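Local coordinates for malonyl CoA-acyl carrier protein transacylase (PDB 3G87) that probably catalyses transfer of the malonyl group from malonyl-CoA to holo-acyl carrier protein, releasing free CoA, at residues Met5-Met10 with Glu270-Gly275; Asp157-Gln162 with Thr281-Thr286; Ala102-Phe107 with Ala217-Pro222; Gly23-Arg28 with Ala71-Ala76. All blocks are in the same frame, centred on the assembly; numbering follows the deposited sequence.

Contact 1 (Met5-Met10 with Glu270-Gly275); sequences MLNTFM and EFTELG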
loop_
_atom_site.group_PDB
_atom_site.type_symbol
_atom_site.label_atom_id
_atom_site.label_comp_id
_atom_site.label_asym_id
_atom_site.label_seq_id
_atom_site.Cartn_x
_atom_site.Cartn_y
_atom_site.Cartn_z
ATOM N N MET A 5 -19.868 -9.807 -10.265
ATOM C CA MET A 5 -20.547 -8.595 -10.864
ATOM C C MET A 5 -19.589 -7.381 -11.016
ATOM O O MET A 5 -18.724 -7.430 -11.879
ATOM C CB MET A 5 -21.874 -8.278 -10.127
ATOM C CG MET A 5 -23.054 -7.680 -10.913
ATOM S SD MET A 5 -23.340 -8.378 -12.570
ATOM C CE MET A 5 -24.254 -9.933 -12.302
ATOM N N LEU A 6 -19.715 -6.324 -10.217
ATOM C CA LEU A 6 -18.709 -5.231 -10.239
ATOM C C LEU A 6 -17.386 -5.763 -9.738
ATOM O O LEU A 6 -17.369 -6.447 -8.732
ATOM C CB LEU A 6 -19.111 -4.094 -9.334
ATOM C CG LEU A 6 -20.268 -3.189 -9.688
ATOM C CD1 LEU A 6 -20.715 -2.446 -8.447
ATOM C CD2 LEU A 6 -19.832 -2.182 -10.760
ATOM N N ASN A 7 -16.279 -5.455 -10.419
ATOM C CA ASN A 7 -14.960 -6.006 -10.057
ATOM C C ASN A 7 -13.953 -4.923 -9.604
ATOM O O ASN A 7 -13.695 -3.964 -10.337
ATOM C CB ASN A 7 -14.443 -6.738 -11.271
ATOM C CG ASN A 7 -13.208 -7.602 -11.000
ATOM O OD1 ASN A 7 -12.741 -7.807 -9.866
ATOM N ND2 ASN A 7 -12.688 -8.152 -12.086
ATOM N N THR A 8 -13.396 -5.105 -8.436
ATOM C CA THR A 8 -12.340 -4.288 -7.908
ATOM C C THR A 8 -10.971 -4.941 -8.013
ATOM O O THR A 8 -10.757 -5.936 -7.470
ATOM C CB THR A 8 -12.569 -3.910 -6.434
ATOM O OG1 THR A 8 -13.786 -3.220 -6.293
ATOM C CG2 THR A 8 -11.522 -3.050 -5.983
ATOM N N PHE A 9 -10.068 -4.347 -8.743
ATOM C CA PHE A 9 -8.687 -4.767 -8.741
ATOM C C PHE A 9 -7.949 -4.046 -7.610
ATOM O O PHE A 9 -8.060 -2.877 -7.437
ATOM C CB PHE A 9 -7.978 -4.530 -10.089
ATOM C CG PHE A 9 -8.407 -5.427 -11.238
ATOM C CD1 PHE A 9 -9.443 -6.297 -11.158
ATOM C CD2 PHE A 9 -7.737 -5.375 -12.415
ATOM C CE1 PHE A 9 -9.799 -7.073 -12.205
ATOM C CE2 PHE A 9 -8.079 -6.169 -13.461
ATOM C CZ PHE A 9 -9.141 -7.020 -13.341
ATOM N N MET A 10 -7.228 -4.817 -6.831
ATOM C CA MET A 10 -6.507 -4.383 -5.669
ATOM C C MET A 10 -5.061 -4.854 -5.618
ATOM O O MET A 10 -4.768 -5.932 -5.978
ATOM C CB MET A 10 -7.297 -4.665 -4.380
ATOM C CG MET A 10 -7.468 -6.074 -3.921
ATOM S SD MET A 10 -8.584 -6.208 -2.593
ATOM C CE MET A 10 -8.390 -7.859 -2.186
ATOM N N GLU A 270 -16.931 -8.064 -6.190
ATOM C CA GLU A 270 -15.794 -8.935 -5.866
ATOM C C GLU A 270 -14.471 -8.140 -5.912
ATOM O O GLU A 270 -14.412 -7.061 -6.504
ATOM C CB GLU A 270 -15.744 -10.107 -6.842
ATOM C CG GLU A 270 -15.539 -9.652 -8.263
ATOM C CD GLU A 270 -15.171 -10.775 -9.214
ATOM O OE1 GLU A 270 -14.421 -11.704 -8.835
ATOM O OE2 GLU A 270 -15.610 -10.703 -10.370
ATOM N N PHE A 271 -13.427 -8.720 -5.333
ATOM C CA PHE A 271 -12.109 -8.112 -5.138
ATOM C C PHE A 271 -10.995 -9.015 -5.638
ATOM O O PHE A 271 -10.788 -10.150 -5.178
ATOM C CB PHE A 271 -11.889 -7.752 -3.655
ATOM C CG PHE A 271 -12.893 -6.744 -3.139
ATOM C CD1 PHE A 271 -12.634 -5.378 -3.190
ATOM C CD2 PHE A 271 -14.130 -7.170 -2.625
ATOM C CE1 PHE A 271 -13.605 -4.484 -2.752
ATOM C CE2 PHE A 271 -15.081 -6.279 -2.210
ATOM C CZ PHE A 271 -14.798 -4.940 -2.265
ATOM N N THR A 272 -10.254 -8.529 -6.605
ATOM C CA THR A 272 -9.248 -9.372 -7.175
ATOM C C THR A 272 -7.887 -8.798 -6.793
ATOM O O THR A 272 -7.557 -7.700 -7.237
ATOM C CB THR A 272 -9.383 -9.400 -8.667
ATOM O OG1 THR A 272 -10.750 -9.713 -9.034
ATOM C CG2 THR A 272 -8.353 -10.433 -9.279
ATOM N N GLU A 273 -7.116 -9.549 -6.001
ATOM C CA GLU A 273 -5.810 -9.117 -5.590
ATOM C C GLU A 273 -4.833 -9.396 -6.680
ATOM O O GLU A 273 -4.652 -10.579 -7.096
ATOM C CB GLU A 273 -5.347 -9.825 -4.310
ATOM C CG GLU A 273 -4.040 -9.294 -3.707
ATOM C CD GLU A 273 -3.882 -9.697 -2.237
ATOM O OE1 GLU A 273 -4.676 -10.558 -1.773
ATOM O OE2 GLU A 273 -2.994 -9.172 -1.517
ATOM N N LEU A 274 -4.194 -8.320 -7.157
ATOM C CA LEU A 274 -3.210 -8.486 -8.215
ATOM C C LEU A 274 -1.758 -8.206 -7.742
ATOM O O LEU A 274 -1.326 -7.064 -7.620
ATOM C CB LEU A 274 -3.623 -7.644 -9.413
ATOM C CG LEU A 274 -4.917 -8.235 -9.994
ATOM C CD1 LEU A 274 -5.555 -7.332 -11.055
ATOM C CD2 LEU A 274 -4.670 -9.620 -10.611
ATOM N N GLY A 275 -1.019 -9.258 -7.475
ATOM C CA GLY A 275 0.350 -9.117 -7.002
ATOM C C GLY A 275 0.714 -10.328 -6.186
ATOM O O GLY A 275 -0.089 -11.262 -6.117
#
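Leu274 lays its CD1 methyl over one face of the Phe9 ring, 3.6 Å from the ring centroid and displaced toward the rim, a CH-pi contact. On the same side of the sheet Asn7 swings its amide toward the partner strand, CG anti to the backbone N (chi1 -169°). There Asn7 OD1 takes the hydroxyl proton of Thr272 OG1 at 2.9 Å, in the carbonyl plane and on a lone pair, which helps to set the rotation of the amide. The Glu270 carboxylate stacks on that amide, the two planes 23° apart. Thr8, Met10 and Phe271 occupy the other face. Thr8 runs alongside the Phe271 ring, with Thr8 CB 3.6 Å from Phe271 CD1, and its buried OG1 has no partner in the model. Met10 crosses Phe271 at about a right angle; Met10 SD sits obliquely 5.3 Å from the ring centroid, a Met-aromatic contact, while Met10 CE rests on Phe271 CB at 3.8 Å. Between the two faces the strands run parallel in register, Asn7 to Glu270 through Met10 to Glu273. Five backbone bonds join them, the straightest from Thr272 N to Thr8 O at 2.8 Å. Strand 6-11 is an inner strand of the parallel sheet, between strand 87-90 and the outermost strand 269-273; helices 251-264 and 279-289 cover the Thr8, Met10 and Phe271 face, and helix 59-81 packs against Phe9, Thr272 and Leu274.

Contact 2 (Asp157-Gln162 with Thr281-Thr286); sequences DNTPSQ and TRLVHT
Leu283 reaches from its helix into the bend of a hairpin and spreads its two methyls over three residues. CG stands anti to the carbonyl carbon and CD1 prolongs the chain toward Asn158, with Leu283 CD1 4.1 Å from Asn158 CG. The side branch, Leu283 CD2, meets Thr159 CG2 at 3.7 Å and Gln162 NE2 at 3.8 Å. One helical turn on, Thr286 holds CG2 anti to its backbone N and presents this methyl to Thr159 OG1 at 3.8 Å and to Gln162 OE1 at almost the same distance. Strands 153-159 and 162-168 are neighbours in the antiparallel sheet, and the type I turn from Thr159 to Gln162 connects them. A classic beta bulge sits at its base: the N atoms of Asn158 and Thr159 both donate to Gln162 O. Thr159 turns its hydroxyl between backbone N and carbonyl carbon (chi1 84°), inward over the turn. There Thr159 OG1 accepts from Ser161 N at 3.2 Å, an ST turn, and donates to Gln162 OE1 at 3.0 Å from well above the amide carbonyl plane. The Gln162 amide thus receives the hydroxyl through OE1, which also meets Thr286, while NE2 meets Leu283. Trp251, at the start of helix 251-264, touches Asn158 and Leu283, and Asn158 OD1 is hydrogen-bonded to NE2 of His91, next to the Ser92 of a probable nucleophile elbow.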
loop_
_atom_site.group_PDB
_atom_site.type_symbol
_atom_site.label_atom_id
_atom_site.label_comp_id
_atom_site.label_asym_id
_atom_site.label_seq_id
_atom_site.Cartn_x
_atom_site.Cartn_y
_atom_site.Cartn_z
ATOM N N ASP A 157 -5.381 1.643 9.026
ATOM C CA ASP A 157 -6.551 1.043 9.601
ATOM C C ASP A 157 -6.989 -0.008 8.606
ATOM O O ASP A 157 -7.599 0.311 7.586
ATOM C CB ASP A 157 -7.652 2.066 9.831
ATOM C CG ASP A 157 -8.963 1.406 10.229
ATOM O OD1 ASP A 157 -8.969 0.253 10.769
ATOM O OD2 ASP A 157 -9.997 2.026 9.951
ATOM N N ASN A 158 -6.649 -1.252 8.911
ATOM C CA ASN A 158 -6.739 -2.342 7.956
ATOM C C ASN A 158 -8.041 -3.156 8.002
ATOM O O ASN A 158 -8.610 -3.503 6.953
ATOM C CB ASN A 158 -5.504 -3.252 8.098
ATOM C CG ASN A 158 -4.315 -2.674 7.406
ATOM O OD1 ASN A 158 -4.473 -1.898 6.477
ATOM N ND2 ASN A 158 -3.117 -2.999 7.867
ATOM N N THR A 159 -8.478 -3.484 9.203
ATOM C CA THR A 159 -9.795 -4.118 9.442
ATOM C C THR A 159 -10.166 -3.666 10.825
ATOM O O THR A 159 -9.285 -3.183 11.525
ATOM C CB THR A 159 -9.774 -5.680 9.413
ATOM O OG1 THR A 159 -9.377 -6.189 10.695
ATOM C CG2 THR A 159 -8.845 -6.221 8.282
ATOM N N PRO A 160 -11.382 -3.848 11.264
ATOM C CA PRO A 160 -11.725 -3.370 12.587
ATOM C C PRO A 160 -10.894 -3.898 13.738
ATOM O O PRO A 160 -10.781 -3.224 14.738
ATOM C CB PRO A 160 -13.172 -3.724 12.697
ATOM C CG PRO A 160 -13.616 -3.675 11.320
ATOM C CD PRO A 160 -12.577 -4.294 10.559
ATOM N N SER A 161 -10.276 -5.041 13.561
ATOM C CA SER A 161 -9.417 -5.629 14.554
ATOM C C SER A 161 -7.970 -5.658 14.166
ATOM O O SER A 161 -7.210 -6.346 14.779
ATOM C CB SER A 161 -9.843 -7.036 14.828
ATOM O OG SER A 161 -9.936 -7.744 13.626
ATOM N N GLN A 162 -7.595 -4.908 13.151
ATOM C CA GLN A 162 -6.235 -4.912 12.674
ATOM C C GLN A 162 -5.750 -3.576 12.221
ATOM O O GLN A 162 -6.174 -3.081 11.243
ATOM C CB GLN A 162 -6.041 -5.942 11.587
ATOM C CG GLN A 162 -6.446 -7.328 11.979
ATOM C CD GLN A 162 -6.587 -8.222 10.808
ATOM O OE1 GLN A 162 -7.653 -8.688 10.517
ATOM N NE2 GLN A 162 -5.515 -8.427 10.109
ATOM N N THR A 281 -6.603 -10.015 0.089
ATOM C CA THR A 281 -7.685 -10.995 0.014
ATOM C C THR A 281 -8.200 -11.287 1.408
ATOM O O THR A 281 -9.398 -11.277 1.624
ATOM C CB THR A 281 -7.194 -12.283 -0.683
ATOM O OG1 THR A 281 -6.884 -11.957 -2.044
ATOM C CG2 THR A 281 -8.246 -13.375 -0.729
ATOM N N ARG A 282 -7.279 -11.541 2.347
ATOM C CA ARG A 282 -7.649 -11.896 3.725
ATOM C C ARG A 282 -8.204 -10.711 4.464
ATOM O O ARG A 282 -9.048 -10.879 5.328
ATOM C CB ARG A 282 -6.444 -12.431 4.476
ATOM C CG ARG A 282 -5.985 -13.806 4.071
ATOM C CD ARG A 282 -4.742 -14.205 4.936
ATOM N NE ARG A 282 -3.486 -13.881 4.242
ATOM C CZ ARG A 282 -2.297 -13.671 4.837
ATOM N NH1 ARG A 282 -1.210 -13.401 4.088
ATOM N NH2 ARG A 282 -2.179 -13.740 6.177
ATOM N N LEU A 283 -7.717 -9.508 4.150
ATOM C CA LEU A 283 -8.262 -8.279 4.791
ATOM C C LEU A 283 -9.681 -8.039 4.356
ATOM O O LEU A 283 -10.530 -7.708 5.185
ATOM C CB LEU A 283 -7.424 -7.001 4.567
ATOM C CG LEU A 283 -5.948 -6.951 4.970
ATOM C CD1 LEU A 283 -5.298 -5.571 4.652
ATOM C CD2 LEU A 283 -5.805 -7.308 6.438
ATOM N N VAL A 284 -9.948 -8.231 3.067
ATOM C CA VAL A 284 -11.284 -8.043 2.549
ATOM C C VAL A 284 -12.262 -9.078 3.143
ATOM O O VAL A 284 -13.375 -8.713 3.536
ATOM C CB VAL A 284 -11.331 -8.048 1.019
ATOM C CG1 VAL A 284 -12.802 -8.062 0.548
ATOM C CG2 VAL A 284 -10.583 -6.847 0.456
ATOM N N HIS A 285 -11.854 -10.340 3.267
ATOM C CA HIS A 285 -12.761 -11.321 3.891
ATOM C C HIS A 285 -13.159 -10.858 5.293
ATOM O O HIS A 285 -14.341 -10.922 5.666
ATOM C CB HIS A 285 -12.224 -12.769 3.897
ATOM C CG HIS A 285 -13.071 -13.699 4.718
ATOM N ND1 HIS A 285 -14.392 -13.981 4.405
ATOM C CD2 HIS A 285 -12.803 -14.377 5.863
ATOM C CE1 HIS A 285 -14.895 -14.791 5.319
ATOM N NE2 HIS A 285 -13.955 -15.042 6.217
ATOM N N THR A 286 -12.186 -10.338 6.033
ATOM C CA THR A 286 -12.407 -9.952 7.440
ATOM C C THR A 286 -13.307 -8.736 7.568
ATOM O O THR A 286 -14.258 -8.751 8.346
ATOM C CB THR A 286 -11.086 -9.748 8.211
ATOM O OG1 THR A 286 -10.340 -10.990 8.203
ATOM C CG2 THR A 286 -11.382 -9.296 9.656
#

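Contact 3 (Ala102-Phe107 with Ala217-Pro222); sequences AGCFDF and ADPAIP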
loop_
_atom_site.group_PDB
_atom_site.type_symbol
_atom_site.label_atom_id
_atom_site.label_comp_id
_atom_site.label_asym_id
_atom_site.label_seq_id
_atom_site.Cartn_x
_atom_site.Cartn_y
_atom_site.Cartn_z
ATOM N N ALA A 102 -5.524 2.906 -13.822
ATOM C CA ALA A 102 -6.516 3.935 -14.204
ATOM C C ALA A 102 -6.014 4.825 -15.345
ATOM O O ALA A 102 -6.741 5.704 -15.821
ATOM C CB ALA A 102 -6.891 4.809 -12.995
ATOM N N GLY A 103 -4.784 4.602 -15.792
ATOM C CA GLY A 103 -4.294 5.323 -16.939
ATOM C C GLY A 103 -3.715 6.664 -16.565
ATOM O O GLY A 103 -3.489 7.486 -17.455
ATOM N N CYS A 104 -3.432 6.879 -15.279
ATOM C CA CYS A 104 -2.944 8.186 -14.794
ATOM C C CYS A 104 -1.502 8.463 -15.229
ATOM O O CYS A 104 -1.145 9.626 -15.339
ATOM C CB CYS A 104 -3.040 8.330 -13.261
ATOM S SG CYS A 104 -4.757 8.317 -12.637
ATOM N N PHE A 105 -0.705 7.406 -15.447
ATOM C CA PHE A 105 0.671 7.519 -15.954
ATOM C C PHE A 105 1.011 6.227 -16.642
ATOM O O PHE A 105 0.276 5.241 -16.529
ATOM C CB PHE A 105 1.748 7.891 -14.868
ATOM C CG PHE A 105 1.520 7.267 -13.505
ATOM C CD1 PHE A 105 1.673 5.905 -13.309
ATOM C CD2 PHE A 105 1.108 8.066 -12.426
ATOM C CE1 PHE A 105 1.409 5.307 -12.048
ATOM C CE2 PHE A 105 0.836 7.512 -11.157
ATOM C CZ PHE A 105 1.023 6.111 -10.967
ATOM N N ASP A 106 2.107 6.173 -17.327
ATOM C CA ASP A 106 2.530 4.912 -17.873
ATOM C C ASP A 106 3.406 4.118 -16.923
ATOM O O ASP A 106 3.692 4.558 -15.875
ATOM C CB ASP A 106 3.143 5.064 -19.253
ATOM C CG ASP A 106 4.384 5.859 -19.280
ATOM O OD1 ASP A 106 5.038 6.071 -18.325
ATOM O OD2 ASP A 106 4.741 6.256 -20.326
ATOM N N PHE A 107 3.815 2.942 -17.337
ATOM C CA PHE A 107 4.562 2.025 -16.503
ATOM C C PHE A 107 5.866 2.612 -15.994
ATOM O O PHE A 107 6.134 2.565 -14.856
ATOM C CB PHE A 107 4.768 0.702 -17.208
ATOM C CG PHE A 107 5.704 -0.219 -16.525
ATOM C CD1 PHE A 107 5.346 -0.876 -15.386
ATOM C CD2 PHE A 107 6.949 -0.441 -17.026
ATOM C CE1 PHE A 107 6.201 -1.707 -14.793
ATOM C CE2 PHE A 107 7.785 -1.276 -16.416
ATOM C CZ PHE A 107 7.412 -1.905 -15.299
ATOM N N ALA A 217 -2.577 12.179 -15.535
ATOM C CA ALA A 217 -3.943 12.205 -16.103
ATOM C C ALA A 217 -5.005 11.872 -15.048
ATOM O O ALA A 217 -4.718 11.217 -14.048
ATOM C CB ALA A 217 -4.058 11.285 -17.384
ATOM N N ASP A 218 -6.228 12.350 -15.251
ATOM C CA ASP A 218 -7.340 12.044 -14.333
ATOM C C ASP A 218 -7.644 10.546 -14.534
ATOM O O ASP A 218 -7.421 10.012 -15.650
ATOM C CB ASP A 218 -8.573 12.916 -14.649
ATOM C CG ASP A 218 -8.382 14.407 -14.276
ATOM O OD1 ASP A 218 -7.675 14.742 -13.286
ATOM O OD2 ASP A 218 -8.966 15.265 -14.973
ATOM N N PRO A 219 -8.121 9.849 -13.485
ATOM C CA PRO A 219 -8.326 8.389 -13.669
ATOM C C PRO A 219 -9.461 8.016 -14.628
ATOM O O PRO A 219 -10.521 8.612 -14.593
ATOM C CB PRO A 219 -8.649 7.877 -12.248
ATOM C CG PRO A 219 -8.341 8.956 -11.321
ATOM C CD PRO A 219 -8.368 10.275 -12.092
ATOM N N ALA A 220 -9.254 6.980 -15.419
ATOM C CA ALA A 220 -10.234 6.550 -16.363
ATOM C C ALA A 220 -11.185 5.557 -15.692
ATOM O O ALA A 220 -12.259 5.289 -16.232
ATOM C CB ALA A 220 -9.546 5.903 -17.490
ATOM N N ILE A 221 -10.761 5.010 -14.541
ATOM C CA ILE A 221 -11.509 4.029 -13.734
ATOM C C ILE A 221 -11.305 4.556 -12.287
ATOM O O ILE A 221 -10.189 4.999 -11.955
ATOM C CB ILE A 221 -10.941 2.548 -13.888
ATOM C CG1 ILE A 221 -11.003 2.063 -15.334
ATOM C CG2 ILE A 221 -11.702 1.553 -13.015
ATOM C CD1 ILE A 221 -10.340 0.686 -15.599
ATOM N N PRO A 222 -12.389 4.608 -11.465
ATOM C CA PRO A 222 -12.300 5.236 -10.124
ATOM C C PRO A 222 -11.199 4.586 -9.271
ATOM O O PRO A 222 -11.098 3.355 -9.220
ATOM C CB PRO A 222 -13.654 4.939 -9.494
ATOM C CG PRO A 222 -14.614 4.782 -10.695
ATOM C CD PRO A 222 -13.789 4.347 -11.890
#
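Ala102, Cys104 and Ala217 bury the most surface where two loops run past each other. Ala102 packs its methyl against the Pro219 ring, Ala102 CB to Pro219 CB 3.6 Å, and touches the carbonyl of Ile221 at nearly the same range. Its own carbonyl is used as well: Ala220 N donates to Ala102 O at 2.8 Å, in the carbonyl plane on a lone pair. Helix 94-101, which follows strand 87-90 and the probable nucleophile elbow, ends here in a Schellman motif, with Gly103 at positive phi (85°). That reversal swings the chain into Cys104, whose SG lies anti to the carbonyl carbon (chi1 -65°) and beside the proline. Cys104 SG is 3.7 Å from Pro219 CA and 3.9 Å from Pro219 CG, and the sulfur and the Ala102 methyl share contact with Pro219. Ala217 closes the other end: Ala217 N donates to Cys104 O at 2.9 Å, again in plane on a lone pair. The methyl of this alanine makes a van der Waals contact, Ala217 CB lying 3.8 Å from Gly103 O. Beyond Pro222 the chain enters strand 223-224, the outermost strand beside 87-90, and Leu88 of the latter strand touches both Ala102 and Ile221.

Contact 4 (Gly23-Arg28 with Ala71-Ala76); sequences GALFDR and ALTYYA
Arg28 NH2 is gripped by two carboxylates, those of Glu79 and Asp80 farther along helix 59-81, and one face of the guanidinium lies over Ala76. Arg28 NH1 is 3.6 Å from Ala76 CB. The arm gets there by being fully stretched: CG is anti to the backbone N (chi1 175°) and the chain stays extended to NE. One turn earlier Leu25 points at the same helix and forks over it. Leu25 CD2 meets Ala76 CB at 3.6 Å, and Leu25 CD1 meets Thr73 OG1, also at 3.6 Å, a hydroxyl hydrogen-bonded to Val69 O within its own helix. Leu72 reaches back from the long helix, with Leu72 CB 4.1 Å from Leu25 CB. Its CD2 methyl fits between the chain and the next ring, 3.7 Å from Leu25 O as measured from Leu72 CD2, and 3.9 Å from Phe26 CD2. Phe26 itself turns toward helix 44-50, where Ile44 and Cys48 touch it, and Leu72 also meets Leu32 and Thr33 of helix 30-40. The short helix 25-28 is therefore held to the long helix by aliphatic packing at Leu25 and Leu72, with the charge of Arg28 paired at the solvent-exposed end of the contact.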
loop_
_atom_site.group_PDB
_atom_site.type_symbol
_atom_site.label_atom_id
_atom_site.label_comp_id
_atom_site.label_asym_id
_atom_site.label_seq_id
_atom_site.Cartn_x
_atom_site.Cartn_y
_atom_site.Cartn_z
ATOM N N GLY A 23 8.506 -14.218 -10.797
ATOM C CA GLY A 23 8.727 -15.479 -11.461
ATOM C C GLY A 23 8.904 -15.365 -12.951
ATOM O O GLY A 23 9.713 -14.650 -13.398
ATOM N N ALA A 24 8.082 -16.056 -13.698
ATOM C CA ALA A 24 8.194 -16.093 -15.130
ATOM C C ALA A 24 7.580 -14.904 -15.818
ATOM O O ALA A 24 7.846 -14.662 -16.941
ATOM C CB ALA A 24 7.646 -17.336 -15.639
ATOM N N LEU A 25 6.786 -14.138 -15.089
ATOM C CA LEU A 25 6.289 -12.869 -15.557
ATOM C C LEU A 25 7.344 -11.929 -16.051
ATOM O O LEU A 25 7.075 -11.171 -16.893
ATOM C CB LEU A 25 5.539 -12.157 -14.480
ATOM C CG LEU A 25 4.148 -12.665 -14.149
ATOM C CD1 LEU A 25 3.675 -12.006 -12.907
ATOM C CD2 LEU A 25 3.221 -12.415 -15.295
ATOM N N PHE A 26 8.533 -11.967 -15.499
ATOM C CA PHE A 26 9.585 -11.072 -15.921
ATOM C C PHE A 26 10.038 -11.260 -17.344
ATOM O O PHE A 26 10.247 -10.345 -18.015
ATOM C CB PHE A 26 10.794 -11.128 -14.985
ATOM C CG PHE A 26 10.582 -10.414 -13.708
ATOM C CD1 PHE A 26 10.416 -11.085 -12.545
ATOM C CD2 PHE A 26 10.517 -9.076 -13.678
ATOM C CE1 PHE A 26 10.188 -10.416 -11.426
ATOM C CE2 PHE A 26 10.306 -8.459 -12.580
ATOM C CZ PHE A 26 10.137 -9.104 -11.454
ATOM N N ASP A 27 10.226 -12.475 -17.755
ATOM C CA ASP A 27 10.562 -12.814 -19.133
ATOM C C ASP A 27 9.340 -12.711 -20.050
ATOM O O ASP A 27 9.502 -12.337 -21.206
ATOM C CB ASP A 27 11.087 -14.251 -19.221
ATOM C CG ASP A 27 12.479 -14.425 -18.625
ATOM O OD1 ASP A 27 13.324 -13.487 -18.637
ATOM O OD2 ASP A 27 12.711 -15.551 -18.156
ATOM N N ARG A 28 8.134 -13.055 -19.566
ATOM C CA ARG A 28 6.939 -12.843 -20.366
ATOM C C ARG A 28 6.847 -11.398 -20.796
ATOM O O ARG A 28 6.506 -11.127 -21.951
ATOM C CB ARG A 28 5.665 -13.233 -19.603
ATOM C CG ARG A 28 4.368 -12.898 -20.370
ATOM C CD ARG A 28 3.110 -13.270 -19.524
ATOM N NE ARG A 28 1.895 -12.925 -20.257
ATOM C CZ ARG A 28 0.674 -13.355 -19.961
ATOM N NH1 ARG A 28 0.487 -14.147 -18.907
ATOM N NH2 ARG A 28 -0.362 -12.998 -20.730
ATOM N N ALA A 71 2.333 -4.709 -11.180
ATOM C CA ALA A 71 2.031 -4.360 -12.573
ATOM C C ALA A 71 2.007 -5.548 -13.528
ATOM O O ALA A 71 1.110 -5.685 -14.345
ATOM C CB ALA A 71 3.054 -3.347 -13.076
ATOM N N LEU A 72 3.029 -6.380 -13.482
ATOM C CA LEU A 72 3.130 -7.477 -14.422
ATOM C C LEU A 72 1.984 -8.449 -14.217
ATOM O O LEU A 72 1.332 -8.862 -15.189
ATOM C CB LEU A 72 4.488 -8.151 -14.253
ATOM C CG LEU A 72 5.571 -7.689 -15.264
ATOM C CD1 LEU A 72 5.597 -6.177 -15.574
ATOM C CD2 LEU A 72 6.936 -8.158 -14.821
ATOM N N THR A 73 1.703 -8.767 -12.953
ATOM C CA THR A 73 0.549 -9.576 -12.586
ATOM C C THR A 73 -0.720 -8.953 -13.143
ATOM O O THR A 73 -1.531 -9.661 -13.741
ATOM C CB THR A 73 0.402 -9.657 -11.108
ATOM O OG1 THR A 73 1.634 -10.093 -10.570
ATOM C CG2 THR A 73 -0.650 -10.681 -10.749
ATOM N N TYR A 74 -0.866 -7.639 -12.989
ATOM C CA TYR A 74 -2.009 -6.936 -13.558
ATOM C C TYR A 74 -2.103 -7.087 -15.106
ATOM O O TYR A 74 -3.156 -7.433 -15.637
ATOM C CB TYR A 74 -1.956 -5.499 -13.119
ATOM C CG TYR A 74 -2.787 -4.559 -13.959
ATOM C CD1 TYR A 74 -4.194 -4.467 -13.796
ATOM C CD2 TYR A 74 -2.166 -3.719 -14.910
ATOM C CE1 TYR A 74 -4.944 -3.594 -14.624
ATOM C CE2 TYR A 74 -2.910 -2.873 -15.700
ATOM C CZ TYR A 74 -4.265 -2.811 -15.553
ATOM O OH TYR A 74 -4.935 -1.957 -16.344
ATOM N N TYR A 75 -1.007 -6.837 -15.826
ATOM C CA TYR A 75 -0.974 -7.123 -17.268
ATOM C C TYR A 75 -1.237 -8.590 -17.625
ATOM O O TYR A 75 -1.996 -8.846 -18.542
ATOM C CB TYR A 75 0.325 -6.678 -17.900
ATOM C CG TYR A 75 0.621 -5.189 -17.771
ATOM C CD1 TYR A 75 -0.328 -4.197 -18.149
ATOM C CD2 TYR A 75 1.846 -4.770 -17.259
ATOM C CE1 TYR A 75 -0.039 -2.853 -18.017
ATOM C CE2 TYR A 75 2.122 -3.421 -17.113
ATOM C CZ TYR A 75 1.205 -2.484 -17.514
ATOM O OH TYR A 75 1.567 -1.163 -17.377
ATOM N N ALA A 76 -0.672 -9.543 -16.889
ATOM C CA ALA A 76 -1.026 -10.939 -17.150
ATOM C C ALA A 76 -2.548 -11.149 -17.002
ATOM O O ALA A 76 -3.204 -11.723 -17.849
ATOM C CB ALA A 76 -0.232 -11.945 -16.216
#

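Contact 1 joins strands of the parallel sheet, and two of the other contacts touch it. Strand 269-273 is followed in the chain by the helix of contact 2: Glu273 OE1 lies 2.6 Å from Thr281 OG1, a probable hydrogen bond, and Met10 CE packs on Val284 CG2 at 3.6 Å. Contact 4 borders it through Tyr74 CD1, 3.9 Å from Phe9 CD2. Contact 3 adjoins contact 4, Phe107 CB meeting Tyr75 OH at 3.7 Å, but its nearest atoms stay about 6 Å from contact 1. Contacts 2 and 4 lie about 27 Å apart, centre to centre. The probable nucleophile elbow around Ser92 lies near the Met10 side chain of contact 1 without touching it, and its His91 reaches contact 2.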